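Long-range contacts in serine protease pet (Escherichia coli, PDB 4OM9), which is a secreted autotransporter enterotoxin of enteroaggregative strains, a serine protease that probably cleaves the host cytoskeletal protein alpha-fodrin: residues 369-374 against 391-396; 385-390 against 407-412. All blocks are in the same frame, centred on the assembly; numbering follows the deposited sequence.

From the N terminus, the chain first passes through 369-374, which leaves strand 368-371 for a turn. One circuit of the beta-helix later it reaches strand 385-388, whose continuation through 389-390 runs directly into the loop 391-396; this loop folds back on 369-374 and closes interaction 1. A further circuit brings in strand 404-408; its last two residues and the turn after them, together 407-412, close interaction 2 against 385-390. The two loops therefore cross rather than nest, each spanning sixteen residues with no helix. Strand 385-388 lies between strands 368-371 and 404-408 in one sheet. A probable hydrogen bond between Val-371 O and Gly-389 N, 2.8 Å apart, joins the two contacts.

Interaction 1 of 2, residues 369-374 against 391-396; sequences LNVIQA and QKTFNN
Ala-374 and Thr-393 bring the two backbones closest, 4.1 Å apart at their CA atoms, where the chain leaving strand 368-371 meets the loop that follows the next strand of the sheet, 385-388. This is a corner of the parallel beta-helix that forms the stalk of autotransporter passenger domains, and the contact joins one coil to the turn of the coil after it. The backbones meet without pairing as strands: a bent CA-H...O contact runs from Ala-374 CA to Thr-393 O (3.5 Å, 133° at the hydrogen). The methyl CB of Ala-374 rests beside two successive carbonyls of the loop, 3.7 Å from Gln-391 O and 3.8 Å from Lys-392 O. The backbone of Lys-392 is left-handed, which helps to turn the chain here.

Further in, the two branches of Val-371 divide the contact between them. CG1 lies 3.6 Å from Thr-393 CG2, a methyl-to-methyl touch between side chains set at a slant. Val-371 CG2, the branch beside the backbone N, comes obliquely to the Phe-394 ring, 3.9 Å from CE2, with CZ slightly farther off; the valine and the phenylalanine cross at about a right angle. All three side chains are buried, and Leu-361, Trp-351, Val-386 and Leu-388 add to the apolar surroundings.

Gln-373 heads away from the loop, and its amide is held on its own side by Asn-352 and Lys-354. Thr-393 is two-faced. Its CG2 lies anti to the backbone N (OG1 chi1 -63°), which turns the methyl to Val-371 while OG1, beside the backbone N, gives its hydrogen to Ala-390 O and so satisfies a buried hydroxyl within the turn.

Interaction 2 of 2, residues 385-390 against 407-412; sequences TVILGA and QLNAEN
In Leu-388 and Leu-408 alike CG lies anti to the carbonyl carbon (chi1 -48° and -50°), and this shared torsion keeps the two chains side by side and pointing the same way, with Leu-388 CD1 3.5 Å from Leu-408 CD2, on the buried face of a parallel sheet in the beta-helix, one coil upon the next. On the other face Ile-387 turns CG2 anti to its backbone N and rests it 3.5 Å from Asn-409 CB, while its CG1 and CD1 run alongside the end of Gln-407. The Gln-407 amide is held through NE2 by Asp-432, farther along the sheet.

Between these faces the parallel bonds alternate: Gln-407 N binds Val-386 O at 2.8 Å, and Leu-388 N binds Gln-407 O at 2.7 Å and almost straight (169°). Asn-409 N reaches Leu-388 O only in a weak, bent bond, at the last residue of strand 385-388 and just past the end of 404-408. Beyond it Ala-410 CB sits 3.4 Å from Gly-389 O. Two good bonds and a weak one thus join the segments, Leu-408 O going to Asn-434 ND2; the buried face is left to apolar side chains such as the two leucines.

Interaction 1 of 2, residues 369-374 against 391-396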
# COMPACT_ATOMS: atom_id res chain seq x y z
N LEU A 369 30.41 -8.12 -4.82
CA LEU A 369 31.57 -7.25 -4.85
C LEU A 369 31.78 -6.66 -3.45
O LEU A 369 30.92 -5.93 -2.94
CB LEU A 369 31.39 -6.13 -5.89
CG LEU A 369 32.66 -5.34 -6.19
CD1 LEU A 369 33.72 -6.25 -6.76
CD2 LEU A 369 32.41 -4.19 -7.14
N ASN A 370 32.89 -7.01 -2.81
CA ASN A 370 33.20 -6.54 -1.47
C ASN A 370 34.23 -5.43 -1.52
O ASN A 370 35.41 -5.68 -1.67
CB ASN A 370 33.71 -7.68 -0.60
CG ASN A 370 33.96 -7.25 0.84
OD1 ASN A 370 33.41 -6.24 1.31
ND2 ASN A 370 34.81 -8.00 1.55
N VAL A 371 33.77 -4.19 -1.41
CA VAL A 371 34.63 -3.05 -1.67
C VAL A 371 35.33 -2.63 -0.39
O VAL A 371 34.71 -2.04 0.49
CB VAL A 371 33.84 -1.88 -2.26
CG1 VAL A 371 34.79 -0.88 -2.88
CG2 VAL A 371 32.83 -2.39 -3.33
N ILE A 372 36.62 -2.94 -0.32
CA ILE A 372 37.45 -2.74 0.88
C ILE A 372 37.99 -1.31 1.03
O ILE A 372 38.26 -0.86 2.15
CB ILE A 372 38.66 -3.72 0.88
CG1 ILE A 372 38.19 -5.15 0.59
CG2 ILE A 372 39.43 -3.65 2.21
CD1 ILE A 372 37.09 -5.64 1.52
N GLN A 373 38.14 -0.60 -0.08
CA GLN A 373 38.65 0.77 -0.03
C GLN A 373 37.75 1.78 -0.77
O GLN A 373 36.99 1.42 -1.65
CB GLN A 373 40.08 0.84 -0.59
CG GLN A 373 40.32 0.29 -2.01
CD GLN A 373 41.79 0.50 -2.48
OE1 GLN A 373 42.15 1.56 -2.97
NE2 GLN A 373 42.63 -0.51 -2.29
N ALA A 374 37.85 3.05 -0.40
CA ALA A 374 37.08 4.09 -1.09
C ALA A 374 37.51 4.13 -2.55
O ALA A 374 38.69 3.89 -2.88
CB ALA A 374 37.26 5.46 -0.43
N GLN A 391 34.67 4.12 4.49
CA GLN A 391 34.04 5.43 4.55
C GLN A 391 33.90 6.01 3.14
O GLN A 391 34.86 6.02 2.37
CB GLN A 391 34.83 6.39 5.45
CG GLN A 391 34.41 7.86 5.30
CD GLN A 391 34.44 8.66 6.62
OE1 GLN A 391 33.40 9.10 7.13
NE2 GLN A 391 35.64 8.88 7.16
N LYS A 392 32.69 6.47 2.80
CA LYS A 392 32.44 7.10 1.51
C LYS A 392 32.92 6.19 0.37
O LYS A 392 33.67 6.62 -0.51
CB LYS A 392 33.13 8.46 1.45
CG LYS A 392 32.23 9.59 1.01
CD LYS A 392 32.03 9.62 -0.49
CE LYS A 392 33.24 10.25 -1.15
NZ LYS A 392 33.14 11.74 -1.21
N THR A 393 32.48 4.94 0.41
CA THR A 393 33.01 3.92 -0.48
C THR A 393 32.93 4.35 -1.96
O THR A 393 33.93 4.31 -2.67
CB THR A 393 32.28 2.60 -0.27
OG1 THR A 393 32.54 2.15 1.07
CG2 THR A 393 32.77 1.57 -1.26
N PHE A 394 31.76 4.79 -2.40
CA PHE A 394 31.64 5.40 -3.71
C PHE A 394 31.24 6.84 -3.53
O PHE A 394 30.78 7.22 -2.47
CB PHE A 394 30.63 4.65 -4.57
CG PHE A 394 31.10 3.29 -4.99
CD1 PHE A 394 31.89 3.13 -6.12
CD2 PHE A 394 30.79 2.17 -4.23
CE1 PHE A 394 32.34 1.88 -6.52
CE2 PHE A 394 31.24 0.92 -4.61
CZ PHE A 394 32.03 0.77 -5.76
N ASN A 395 31.44 7.66 -4.55
CA ASN A 395 30.98 9.03 -4.46
C ASN A 395 29.43 9.06 -4.59
O ASN A 395 28.74 9.65 -3.75
CB ASN A 395 31.68 9.88 -5.52
CG ASN A 395 33.21 9.99 -5.27
OD1 ASN A 395 33.67 9.86 -4.13
ND2 ASN A 395 33.97 10.21 -6.33
N ASN A 396 28.91 8.38 -5.61
CA ASN A 396 27.48 8.22 -5.86
C ASN A 396 27.16 6.79 -6.27
O ASN A 396 27.91 6.20 -7.04
CB ASN A 396 26.99 9.16 -6.96
CG ASN A 396 27.15 10.61 -6.59
OD1 ASN A 396 26.37 11.13 -5.80
ND2 ASN A 396 28.16 11.26 -7.15

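Interaction 2 of 2, residues 385-390 against 407-412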
# COMPACT_ATOMS: atom_id res chain seq x y z
N THR A 385 25.18 -8.47 -4.74
CA THR A 385 25.47 -7.64 -3.58
C THR A 385 26.72 -6.80 -3.78
O THR A 385 27.72 -7.28 -4.29
CB THR A 385 25.67 -8.50 -2.33
OG1 THR A 385 24.58 -9.42 -2.20
CG2 THR A 385 25.77 -7.62 -1.07
N VAL A 386 26.65 -5.53 -3.41
CA VAL A 386 27.81 -4.70 -3.33
C VAL A 386 27.92 -4.26 -1.87
O VAL A 386 26.99 -3.68 -1.30
CB VAL A 386 27.73 -3.50 -4.28
CG1 VAL A 386 28.94 -2.56 -4.07
CG2 VAL A 386 27.70 -4.00 -5.72
N ILE A 387 29.05 -4.60 -1.25
CA ILE A 387 29.25 -4.30 0.15
C ILE A 387 30.18 -3.10 0.29
O ILE A 387 31.24 -3.05 -0.32
CB ILE A 387 29.83 -5.50 0.90
CG1 ILE A 387 28.96 -6.74 0.68
CG2 ILE A 387 29.97 -5.16 2.41
CD1 ILE A 387 29.57 -8.03 1.26
N LEU A 388 29.75 -2.12 1.06
CA LEU A 388 30.56 -0.94 1.26
C LEU A 388 31.37 -1.16 2.50
O LEU A 388 30.82 -1.18 3.59
CB LEU A 388 29.67 0.29 1.40
CG LEU A 388 28.60 0.38 0.32
CD1 LEU A 388 27.75 1.64 0.49
CD2 LEU A 388 29.26 0.35 -1.06
N GLY A 389 32.68 -1.36 2.33
CA GLY A 389 33.54 -1.66 3.45
C GLY A 389 34.39 -0.48 3.89
O GLY A 389 35.26 -0.62 4.75
N ALA A 390 34.14 0.69 3.32
CA ALA A 390 34.97 1.86 3.63
C ALA A 390 34.12 3.12 3.79
O ALA A 390 32.99 3.18 3.30
CB ALA A 390 36.03 2.06 2.53
N GLN A 407 25.03 -3.04 0.63
CA GLN A 407 25.13 -3.34 2.05
C GLN A 407 26.23 -2.55 2.75
O GLN A 407 27.39 -2.63 2.37
CB GLN A 407 25.37 -4.84 2.28
CG GLN A 407 25.53 -5.15 3.77
CD GLN A 407 25.86 -6.59 4.06
OE1 GLN A 407 27.02 -6.99 4.01
NE2 GLN A 407 24.85 -7.37 4.40
N LEU A 408 25.85 -1.81 3.79
CA LEU A 408 26.80 -1.05 4.59
C LEU A 408 27.64 -1.95 5.47
O LEU A 408 27.10 -2.85 6.12
CB LEU A 408 26.07 -0.02 5.45
CG LEU A 408 25.09 0.84 4.66
CD1 LEU A 408 24.60 2.00 5.50
CD2 LEU A 408 25.74 1.35 3.40
N ASN A 409 28.95 -1.72 5.52
CA ASN A 409 29.83 -2.52 6.37
C ASN A 409 31.01 -1.72 6.90
O ASN A 409 32.13 -2.22 6.97
CB ASN A 409 30.33 -3.73 5.60
CG ASN A 409 30.90 -4.81 6.51
OD1 ASN A 409 30.29 -5.18 7.51
ND2 ASN A 409 32.07 -5.32 6.15
N ALA A 410 30.77 -0.46 7.26
CA ALA A 410 31.80 0.41 7.83
C ALA A 410 31.08 1.68 8.26
O ALA A 410 29.93 1.87 7.91
CB ALA A 410 32.92 0.72 6.81
N GLU A 411 31.75 2.54 9.03
CA GLU A 411 31.12 3.77 9.48
C GLU A 411 31.10 4.79 8.34
O GLU A 411 32.08 4.89 7.60
CB GLU A 411 31.84 4.36 10.69
CG GLU A 411 32.16 3.37 11.80
CD GLU A 411 31.02 3.21 12.81
OE1 GLU A 411 30.95 4.01 13.79
OE2 GLU A 411 30.21 2.27 12.63
N ASN A 412 29.99 5.50 8.19
CA ASN A 412 29.88 6.56 7.20
C ASN A 412 30.24 6.09 5.78
O ASN A 412 30.94 6.77 5.04
CB ASN A 412 30.76 7.74 7.60
CG ASN A 412 30.21 9.08 7.13
OD1 ASN A 412 28.99 9.30 7.16
ND2 ASN A 412 31.09 9.96 6.70